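Local coordinates for protein carboxylesterase YBFK (Bacillus subtilis, PDB 4CCY) that hydrolyses carboxylic esters to an alcohol and a carboxylate, acting as a carboxylesterase of the alpha/beta hydrolase superfamily, at residues Ala105-Trp110 against Asn218-Val223; Tyr166-Glu171 against Ala178-Lys183; Gln264-Lys269 against Pro280-Gln285. One frame throughout, in Å; residues are numbered along the deposited sequence.

From the N terminus, the chain first passes residues 105-110 on helix 104-118, and contact 1 closes its long loop when 218-223 returns to that helix. Contact 2 is nested inside this loop: 166-171 and 178-183 belong to consecutive helices and close a tight hairpin of their own. Contact 3 follows in series, joining strand 264-268 to helix 280-290. Contacts 1 and 2 meet where Pro221 CG lies 3.4 Å from Tyr166 OH, a packing touch. Contact 3 stands apart, its nearest atoms about 15 Å from those of contact 1. Together they tie helix 104-118 to the returning loop, two insertion helices to each other, and the sheet's last strand to the C-terminal helix.

Contact 1: residues Ala105-Trp110 against Asn218-Val223; sequences ADFAEW and NGFPYV
Gly219 O accepts a hydrogen bond from Arg104 NH1, while the CA of the same glycine packs 3.9 Å from Phe107 CE2. A second tie, a backbone bond between Asn218 and Arg104, the residue just before helix segment 105-110, holds the loop to this turn. No hydrogen bond joins the two segments themselves, so the evidence for their association is the packing of two rings. Phe107 CE2 stands 3.4 Å above the plane of the Phe220 ring and over its centre, with Phe220 CD2 at 3.4 Å as the nearest atom. The planes are inclined by 43° and the centroids are 4.6 Å apart, an oblique meeting in which the two side chains run past each other in opposite directions. In both residues CG is anti to the carbonyl carbon (chi1 -54° for Phe107, -68° for Phe220), and with the side chains so placed CD2 and CE2 of Phe107 come to lie over one face of Phe220. Glycine suits position 219, because a beta carbon there would come to 3.3 Å from Phe107 CZ. A cis peptide between Phe220 and Pro221 then turns the chain toward strand 222-223. His134 of helix 130-141 meets both rings, edge-to-face with Phe220, and Leu130 touches Phe220 as well. An alanine in place of Phe220 would probably leave Phe107 CE2 and His134 without the ring they pack on, opening a gap between the loop and the two helices. Phe220 is about 10 Å, side chain to side chain, from Ser129, the probable nucleophile. The buried cluster thus joins a returning loop to the helix before the nucleophile strand and to the helix after the elbow, within the alpha/beta hydrolase fold.

Contact 2: residues Tyr166-Glu171 against Ala178-Lys183; sequences YKYAAE and AESYIK
Tyr168 meets two neighbouring residues of helix segment 178-183 at once. Its CB sits 3.9 Å from Tyr181 CD1, in the plane of the Tyr181 ring, so that it touches an edge and not a face. Further out, Tyr168 CE1 approaches Ser180 OG at 3.8 Å, with the hydroxyl oxygen near the plane of the Tyr168 ring; this is contact, not hydrogen bonding. The close backbones explain the reach: the CA atoms of Tyr168 and Tyr181 are 5.7 Å apart. Tyr181 has CG anti to its own N (chi1 -177°), which lays the ring alongside the Tyr168 CB, whereas Tyr168 has CG beside its N (chi1 -72°) and extends its ring past Ser180.

Beyond this layer, a water bridges Glu171, at the end of 166-171, and Ser180. It donates to Glu171 OE1 at 2.5 Å and bonds Ser180 OG at 2.7 Å. Glu171 is the first residue to leave helical geometry after helix 164-170. The Tyr168 ring is stacked with Trp184, one turn on from Ser180, while Tyr181 touches Leu64 and Leu172. The Tyr181 side chain comes within about 6 Å of those of Ser129 and His273, both probable members of the charge relay, so this helical hairpin, inserted between strands 146-152 and 236-241 as the caps of this superfamily are, lies beside the active site. No direct hydrogen bond crosses the contact: its polar link runs through the water that donates to the Glu171 carboxylate, the rest is van der Waals packing round Tyr168, and the link therefore probably depends on that water staying in place.

Contact 3: residues Gln264-Lys269 against Pro280-Gln285; sequences QAEIVK and PEYVNQ
Strand 264-268 and the start of helix 280-290 are held well apart, their closest CA atoms, Val268 and Tyr282, being 9.1 Å from each other, a gap bridged by side chains: Tyr282 reaches out from the helix, its CG anti to the backbone N (chi1 179°), and Glu266 and Val268 meet it from the strand. Tyr282 OH donates to Glu266 OE2 at a modelled 2.4 Å, so short that the exact length is doubtful though the pairing is plain. OE2 lies in the ring plane, at the edge, and the carboxylate is turned 45° from the ring. Glu266 sends its CG between backbone N and carbonyl carbon (chi1 61°) and then extends toward the helix. Its other oxygen, OE1, forms a salt bridge with Arg286 NE, so both oxygens are engaged from the helix side, and Arg286 also reaches Gln264. Val268 CG2 rests 3.8 Å from Tyr282 CE2, and Met239 of the adjacent strand touches all three side chains. This is the packing of the last sheet strand against the C-terminal helix in the alpha/beta hydrolase fold, whose connecting segment carries His273, the probable charge-relay histidine.

Contact 1: residues Ala105-Trp110 against Asn218-Val223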
loop_
_atom_site.group_PDB
_atom_site.type_symbol
_atom_site.label_atom_id
_atom_site.label_comp_id
_atom_site.label_asym_id
_atom_site.label_seq_id
_atom_site.Cartn_x
_atom_site.Cartn_y
_atom_site.Cartn_z
ATOM N N ALA A 105 -8.010 -13.123 7.252
ATOM C CA ALA A 105 -9.105 -13.673 6.446
ATOM C C ALA A 105 -10.035 -12.546 5.974
ATOM O O ALA A 105 -10.372 -12.477 4.792
ATOM C CB ALA A 105 -9.871 -14.740 7.224
ATOM N N ASP A 106 -10.420 -11.651 6.889
ATOM C CA ASP A 106 -11.180 -10.443 6.537
ATOM C C ASP A 106 -10.525 -9.633 5.410
ATOM O O ASP A 106 -11.206 -9.246 4.453
ATOM C CB ASP A 106 -11.345 -9.522 7.752
ATOM C CG ASP A 106 -12.261 -10.097 8.825
ATOM O OD1 ASP A 106 -13.023 -11.046 8.563
ATOM O OD2 ASP A 106 -12.209 -9.568 9.945
ATOM N N PHE A 107 -9.216 -9.377 5.525
ATOM C CA PHE A 107 -8.507 -8.564 4.534
ATOM C C PHE A 107 -8.702 -9.137 3.136
ATOM O O PHE A 107 -8.987 -8.395 2.201
ATOM C CB PHE A 107 -6.986 -8.444 4.820
ATOM C CG PHE A 107 -6.645 -7.937 6.199
ATOM C CD1 PHE A 107 -7.540 -7.135 6.928
ATOM C CD2 PHE A 107 -5.414 -8.247 6.768
ATOM C CE1 PHE A 107 -7.214 -6.687 8.207
ATOM C CE2 PHE A 107 -5.083 -7.795 8.029
ATOM C CZ PHE A 107 -5.977 -7.014 8.750
ATOM N N ALA A 108 -8.513 -10.451 3.001
ATOM C CA ALA A 108 -8.655 -11.118 1.706
ATOM C C ALA A 108 -10.108 -11.133 1.226
ATOM O O ALA A 108 -10.364 -10.999 0.033
ATOM C CB ALA A 108 -8.064 -12.520 1.742
ATOM N N GLU A 109 -11.055 -11.264 2.151
ATOM C CA GLU A 109 -12.477 -11.170 1.782
ATOM C C GLU A 109 -12.850 -9.771 1.287
ATOM O O GLU A 109 -13.571 -9.636 0.294
ATOM C CB GLU A 109 -13.407 -11.646 2.915
ATOM C CG GLU A 109 -13.372 -13.157 3.157
ATOM C CD GLU A 109 -13.785 -13.965 1.928
ATOM O OE1 GLU A 109 -14.868 -13.699 1.369
ATOM O OE2 GLU A 109 -13.033 -14.877 1.504
ATOM N N TRP A 110 -12.342 -8.741 1.966
ATOM C CA TRP A 110 -12.498 -7.353 1.526
ATOM C C TRP A 110 -12.040 -7.184 0.088
ATOM O O TRP A 110 -12.762 -6.630 -0.726
ATOM C CB TRP A 110 -11.720 -6.396 2.442
ATOM C CG TRP A 110 -11.608 -4.986 1.890
ATOM C CD1 TRP A 110 -12.645 -4.117 1.566
ATOM C CD2 TRP A 110 -10.383 -4.250 1.563
ATOM N NE1 TRP A 110 -12.160 -2.921 1.092
ATOM C CE2 TRP A 110 -10.812 -2.941 1.049
ATOM C CE3 TRP A 110 -9.024 -4.527 1.646
ATOM C CZ2 TRP A 110 -9.896 -1.964 0.651
ATOM C CZ3 TRP A 110 -8.113 -3.543 1.219
ATOM C CH2 TRP A 110 -8.542 -2.294 0.736
ATOM N N ASN A 218 -5.457 -11.563 15.019
ATOM C CA ASN A 218 -5.027 -12.363 13.883
ATOM C C ASN A 218 -5.025 -11.531 12.599
ATOM O O ASN A 218 -5.465 -11.996 11.554
ATOM C CB ASN A 218 -5.913 -13.607 13.760
ATOM C CG ASN A 218 -5.900 -14.446 15.013
ATOM O OD1 ASN A 218 -4.851 -14.918 15.455
ATOM N ND2 ASN A 218 -7.060 -14.622 15.604
ATOM N N GLY A 219 -4.531 -10.294 12.706
ATOM C CA GLY A 219 -4.428 -9.370 11.569
ATOM C C GLY A 219 -3.004 -8.904 11.320
ATOM O O GLY A 219 -2.090 -9.714 11.204
ATOM N N PHE A 220 -2.827 -7.589 11.230
ATOM C CA PHE A 220 -1.518 -6.985 11.066
ATOM C C PHE A 220 -1.105 -6.231 12.337
ATOM O O PHE A 220 -1.951 -5.912 13.157
ATOM C CB PHE A 220 -1.504 -6.054 9.840
ATOM C CG PHE A 220 -1.634 -6.772 8.521
ATOM C CD1 PHE A 220 -1.187 -8.093 8.367
ATOM C CD2 PHE A 220 -2.166 -6.116 7.417
ATOM C CE1 PHE A 220 -1.300 -8.746 7.144
ATOM C CE2 PHE A 220 -2.276 -6.761 6.193
ATOM C CZ PHE A 220 -1.845 -8.077 6.053
ATOM N N PRO A 221 0.204 -5.966 12.516
ATOM C CA PRO A 221 1.298 -6.419 11.642
ATOM C C PRO A 221 1.532 -7.915 11.769
ATOM O O PRO A 221 1.232 -8.493 12.812
ATOM C CB PRO A 221 2.513 -5.632 12.147
ATOM C CG PRO A 221 2.174 -5.250 13.546
ATOM C CD PRO A 221 0.682 -5.065 13.583
ATOM N N TYR A 222 2.052 -8.531 10.708
ATOM C CA TYR A 222 2.275 -9.965 10.706
ATOM C C TYR A 222 3.532 -10.350 9.922
ATOM O O TYR A 222 3.820 -9.778 8.878
ATOM C CB TYR A 222 1.039 -10.704 10.175
ATOM C CG TYR A 222 1.172 -12.206 10.139
ATOM C CD1 TYR A 222 1.381 -12.940 11.310
ATOM C CD2 TYR A 222 1.082 -12.899 8.936
ATOM C CE1 TYR A 222 1.501 -14.326 11.278
ATOM C CE2 TYR A 222 1.192 -14.288 8.891
ATOM C CZ TYR A 222 1.398 -14.991 10.065
ATOM O OH TYR A 222 1.507 -16.355 10.022
ATOM N N VAL A 223 4.291 -11.295 10.462
ATOM C CA VAL A 223 5.415 -11.908 9.738
ATOM C C VAL A 223 4.962 -13.279 9.220
ATOM O O VAL A 223 4.611 -14.169 9.995
ATOM C CB VAL A 223 6.676 -12.033 10.635
ATOM C CG1 VAL A 223 7.790 -12.792 9.917
ATOM C CG2 VAL A 223 7.151 -10.657 11.092
#

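Contact 2: residues Tyr166-Glu171 against Ala178-Lys183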
loop_
_atom_site.group_PDB
_atom_site.type_symbol
_atom_site.label_atom_id
_atom_site.label_comp_id
_atom_site.label_asym_id
_atom_site.label_seq_id
_atom_site.Cartn_x
_atom_site.Cartn_y
_atom_site.Cartn_z
ATOM N N TYR A 166 6.672 0.646 16.947
ATOM C CA TYR A 166 5.508 0.748 17.809
ATOM C C TYR A 166 5.437 2.071 18.584
ATOM O O TYR A 166 4.341 2.559 18.841
ATOM C CB TYR A 166 5.439 -0.463 18.734
ATOM C CG TYR A 166 5.246 -1.755 17.977
ATOM C CD1 TYR A 166 3.966 -2.183 17.608
ATOM C CD2 TYR A 166 6.335 -2.541 17.603
ATOM C CE1 TYR A 166 3.779 -3.366 16.904
ATOM C CE2 TYR A 166 6.154 -3.730 16.910
ATOM C CZ TYR A 166 4.875 -4.136 16.564
ATOM O OH TYR A 166 4.692 -5.309 15.867
ATOM N N LYS A 167 6.584 2.658 18.940
ATOM C CA LYS A 167 6.578 3.977 19.597
ATOM C C LYS A 167 6.032 5.048 18.643
ATOM O O LYS A 167 5.191 5.858 19.038
ATOM C CB LYS A 167 7.962 4.373 20.130
ATOM C CG LYS A 167 7.997 5.725 20.858
ATOM C CD LYS A 167 9.421 6.240 21.098
ATOM C CE LYS A 167 10.199 6.342 19.777
ATOM N NZ LYS A 167 11.501 7.078 19.834
ATOM N N TYR A 168 6.514 5.037 17.402
ATOM C CA TYR A 168 6.055 5.962 16.362
ATOM C C TYR A 168 4.570 5.777 16.072
ATOM O O TYR A 168 3.816 6.759 15.978
ATOM C CB TYR A 168 6.883 5.795 15.077
ATOM C CG TYR A 168 8.286 6.344 15.204
ATOM C CD1 TYR A 168 8.516 7.707 15.113
ATOM C CD2 TYR A 168 9.376 5.504 15.426
ATOM C CE1 TYR A 168 9.791 8.233 15.240
ATOM C CE2 TYR A 168 10.665 6.019 15.557
ATOM C CZ TYR A 168 10.862 7.386 15.462
ATOM O OH TYR A 168 12.113 7.941 15.587
ATOM N N ALA A 169 4.151 4.521 15.933
ATOM C CA ALA A 169 2.737 4.189 15.748
ATOM C C ALA A 169 1.881 4.691 16.924
ATOM O O ALA A 169 0.841 5.316 16.723
ATOM C CB ALA A 169 2.567 2.691 15.547
ATOM N N ALA A 170 2.337 4.452 18.150
ATOM C CA ALA A 170 1.555 4.800 19.346
ATOM C C ALA A 170 1.351 6.305 19.512
ATOM O O ALA A 170 0.391 6.740 20.148
ATOM C CB ALA A 170 2.210 4.226 20.588
ATOM N N GLU A 171 2.257 7.091 18.940
ATOM C CA GLU A 171 2.197 8.549 19.047
ATOM C C GLU A 171 1.421 9.253 17.916
ATOM O O GLU A 171 1.418 10.483 17.825
ATOM C CB GLU A 171 3.602 9.120 19.235
ATOM C CG GLU A 171 4.196 8.662 20.567
ATOM C CD GLU A 171 5.513 9.310 20.923
ATOM O OE1 GLU A 171 6.228 9.798 20.028
ATOM O OE2 GLU A 171 5.843 9.327 22.119
ATOM N N ALA A 178 2.450 12.911 14.031
ATOM C CA ALA A 178 2.480 12.708 12.593
ATOM C C ALA A 178 3.781 13.246 11.970
ATOM O O ALA A 178 4.397 12.572 11.154
ATOM C CB ALA A 178 1.268 13.362 11.960
ATOM N N GLU A 179 4.189 14.450 12.379
ATOM C CA GLU A 179 5.439 15.062 11.916
ATOM C C GLU A 179 6.639 14.226 12.329
ATOM O O GLU A 179 7.569 14.038 11.546
ATOM C CB GLU A 179 5.632 16.456 12.508
ATOM C CG GLU A 179 4.381 17.299 12.594
ATOM C CD GLU A 179 4.367 18.425 11.600
ATOM O OE1 GLU A 179 4.822 18.218 10.455
ATOM O OE2 GLU A 179 3.895 19.515 11.967
ATOM N N SER A 180 6.628 13.766 13.578
ATOM C CA SER A 180 7.679 12.896 14.094
ATOM C C SER A 180 7.757 11.606 13.263
ATOM O O SER A 180 8.838 11.180 12.876
ATOM C CB SER A 180 7.434 12.598 15.578
ATOM O OG SER A 180 8.305 11.586 16.058
ATOM N N TYR A 181 6.605 11.015 12.970
ATOM C CA TYR A 181 6.539 9.815 12.133
ATOM C C TYR A 181 7.115 10.071 10.750
ATOM O O TYR A 181 7.911 9.286 10.241
ATOM C CB TYR A 181 5.093 9.377 11.983
ATOM C CG TYR A 181 4.882 8.105 11.191
ATOM C CD1 TYR A 181 5.205 6.873 11.736
ATOM C CD2 TYR A 181 4.320 8.130 9.908
ATOM C CE1 TYR A 181 4.998 5.698 11.028
ATOM C CE2 TYR A 181 4.101 6.952 9.195
ATOM C CZ TYR A 181 4.439 5.734 9.772
ATOM O OH TYR A 181 4.237 4.535 9.116
ATOM N N ILE A 182 6.688 11.180 10.153
ATOM C CA ILE A 182 7.069 11.541 8.788
ATOM C C ILE A 182 8.580 11.769 8.703
ATOM O O ILE A 182 9.233 11.262 7.791
ATOM C CB ILE A 182 6.279 12.779 8.285
ATOM C CG1 ILE A 182 4.828 12.388 7.963
ATOM C CG2 ILE A 182 6.956 13.414 7.065
ATOM C CD1 ILE A 182 3.893 13.564 7.741
ATOM N N LYS A 183 9.121 12.509 9.669
ATOM C CA LYS A 183 10.534 12.856 9.699
ATOM C C LYS A 183 11.392 11.589 9.755
ATOM O O LYS A 183 12.440 11.491 9.117
ATOM C CB LYS A 183 10.799 13.743 10.914
ATOM C CG LYS A 183 12.180 14.352 11.010
ATOM C CD LYS A 183 12.359 15.027 12.369
ATOM C CE LYS A 183 11.580 16.339 12.460
ATOM N NZ LYS A 183 11.515 16.913 13.841
HETATM O O HOH W 1 6.935 9.930 17.646
#

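Contact 3: residues Gln264-Lys269 against Pro280-Gln285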
loop_
_atom_site.group_PDB
_atom_site.type_symbol
_atom_site.label_atom_id
_atom_site.label_comp_id
_atom_site.label_asym_id
_atom_site.label_seq_id
_atom_site.Cartn_x
_atom_site.Cartn_y
_atom_site.Cartn_z
ATOM N N GLN A 264 11.596 -12.325 -7.450
ATOM C CA GLN A 264 12.570 -11.311 -7.803
ATOM C C GLN A 264 12.584 -10.298 -6.665
ATOM O O GLN A 264 11.623 -9.543 -6.468
ATOM C CB GLN A 264 12.233 -10.680 -9.151
ATOM C CG GLN A 264 12.251 -11.708 -10.275
ATOM C CD GLN A 264 11.683 -11.205 -11.584
ATOM O OE1 GLN A 264 11.726 -10.012 -11.877
ATOM N NE2 GLN A 264 11.147 -12.124 -12.391
ATOM N N ALA A 265 13.655 -10.335 -5.886
ATOM C CA ALA A 265 13.802 -9.456 -4.730
ATOM C C ALA A 265 15.071 -8.626 -4.877
ATOM O O ALA A 265 16.088 -9.128 -5.371
ATOM C CB ALA A 265 13.834 -10.268 -3.442
ATOM N N GLU A 266 14.998 -7.361 -4.453
ATOM C CA GLU A 266 16.109 -6.435 -4.567
ATOM C C GLU A 266 16.078 -5.361 -3.494
ATOM O O GLU A 266 15.029 -5.071 -2.906
ATOM C CB GLU A 266 16.136 -5.781 -5.967
ATOM C CG GLU A 266 14.901 -4.957 -6.316
ATOM C CD GLU A 266 14.925 -4.428 -7.744
ATOM O OE1 GLU A 266 14.552 -5.157 -8.663
ATOM O OE2 GLU A 266 15.336 -3.286 -7.965
ATOM N N ILE A 267 17.237 -4.750 -3.271
ATOM C CA ILE A 267 17.366 -3.622 -2.372
ATOM C C ILE A 267 17.927 -2.437 -3.173
ATOM O O ILE A 267 19.032 -2.506 -3.721
ATOM C CB ILE A 267 18.265 -3.967 -1.162
ATOM C CG1 ILE A 267 17.672 -5.155 -0.360
ATOM C CG2 ILE A 267 18.458 -2.744 -0.282
ATOM C CD1 ILE A 267 18.626 -5.785 0.638
ATOM N N VAL A 268 17.152 -1.359 -3.233
ATOM C CA VAL A 268 17.449 -0.210 -4.087
ATOM C C VAL A 268 18.271 0.851 -3.330
ATOM O O VAL A 268 17.970 1.194 -2.178
ATOM C CB VAL A 268 16.138 0.381 -4.648
ATOM C CG1 VAL A 268 16.398 1.590 -5.542
ATOM C CG2 VAL A 268 15.361 -0.693 -5.403
ATOM N N LYS A 269 19.335 1.323 -3.979
ATOM C CA LYS A 269 20.219 2.346 -3.433
ATOM C C LYS A 269 19.551 3.698 -3.367
ATOM O O LYS A 269 18.720 4.036 -4.213
ATOM C CB LYS A 269 21.469 2.494 -4.294
ATOM C CG LYS A 269 22.599 1.562 -3.927
ATOM C CD LYS A 269 23.791 1.785 -4.851
ATOM C CE LYS A 269 24.876 2.608 -4.181
ATOM N NZ LYS A 269 26.216 2.308 -4.766
ATOM N N PRO A 280 10.914 7.293 -8.100
ATOM C CA PRO A 280 9.795 6.943 -8.966
ATOM C C PRO A 280 10.233 6.508 -10.375
ATOM O O PRO A 280 9.611 5.614 -10.939
ATOM C CB PRO A 280 8.972 8.238 -9.034
ATOM C CG PRO A 280 9.926 9.333 -8.708
ATOM C CD PRO A 280 10.880 8.723 -7.714
ATOM N N GLU A 281 11.274 7.135 -10.929
ATOM C CA GLU A 281 11.749 6.795 -12.282
ATOM C C GLU A 281 12.139 5.310 -12.343
ATOM O O GLU A 281 11.679 4.572 -13.229
ATOM C CB GLU A 281 12.942 7.669 -12.711
ATOM C CG GLU A 281 12.708 9.183 -12.702
ATOM C CD GLU A 281 12.829 9.847 -11.317
ATOM O OE1 GLU A 281 13.035 9.157 -10.281
ATOM O OE2 GLU A 281 12.703 11.107 -11.262
ATOM N N TYR A 282 12.984 4.882 -11.404
ATOM C CA TYR A 282 13.392 3.480 -11.333
ATOM C C TYR A 282 12.236 2.510 -11.054
ATOM O O TYR A 282 12.064 1.530 -11.790
ATOM C CB TYR A 282 14.515 3.245 -10.322
ATOM C CG TYR A 282 14.869 1.775 -10.273
ATOM C CD1 TYR A 282 15.526 1.155 -11.354
ATOM C CD2 TYR A 282 14.488 0.987 -9.192
ATOM C CE1 TYR A 282 15.819 -0.205 -11.328
ATOM C CE2 TYR A 282 14.775 -0.369 -9.162
ATOM C CZ TYR A 282 15.436 -0.956 -10.222
ATOM O OH TYR A 282 15.697 -2.289 -10.160
ATOM N N VAL A 283 11.466 2.782 -9.997
ATOM C CA VAL A 283 10.321 1.948 -9.616
ATOM C C VAL A 283 9.306 1.854 -10.755
ATOM O O VAL A 283 8.820 0.762 -11.047
ATOM C CB VAL A 283 9.654 2.428 -8.284
ATOM C CG1 VAL A 283 8.339 1.713 -7.998
ATOM C CG2 VAL A 283 10.585 2.218 -7.109
ATOM N N ASN A 284 8.995 2.981 -11.401
ATOM C CA ASN A 284 8.051 2.988 -12.529
ATOM C C ASN A 284 8.398 1.945 -13.601
ATOM O O ASN A 284 7.566 1.096 -13.954
ATOM C CB ASN A 284 7.943 4.385 -13.167
ATOM C CG ASN A 284 7.157 5.373 -12.302
ATOM O OD1 ASN A 284 6.633 5.019 -11.243
ATOM N ND2 ASN A 284 7.082 6.613 -12.750
ATOM N N GLN A 285 9.637 1.996 -14.090
ATOM C CA GLN A 285 10.074 1.091 -15.152
ATOM C C GLN A 285 10.262 -0.353 -14.669
ATOM O O GLN A 285 9.892 -1.295 -15.380
ATOM C CB GLN A 285 11.327 1.626 -15.874
ATOM C CG GLN A 285 11.843 0.717 -16.998
ATOM C CD GLN A 285 10.799 0.446 -18.067
ATOM O OE1 GLN A 285 10.413 1.348 -18.802
ATOM N NE2 GLN A 285 10.330 -0.795 -18.149
#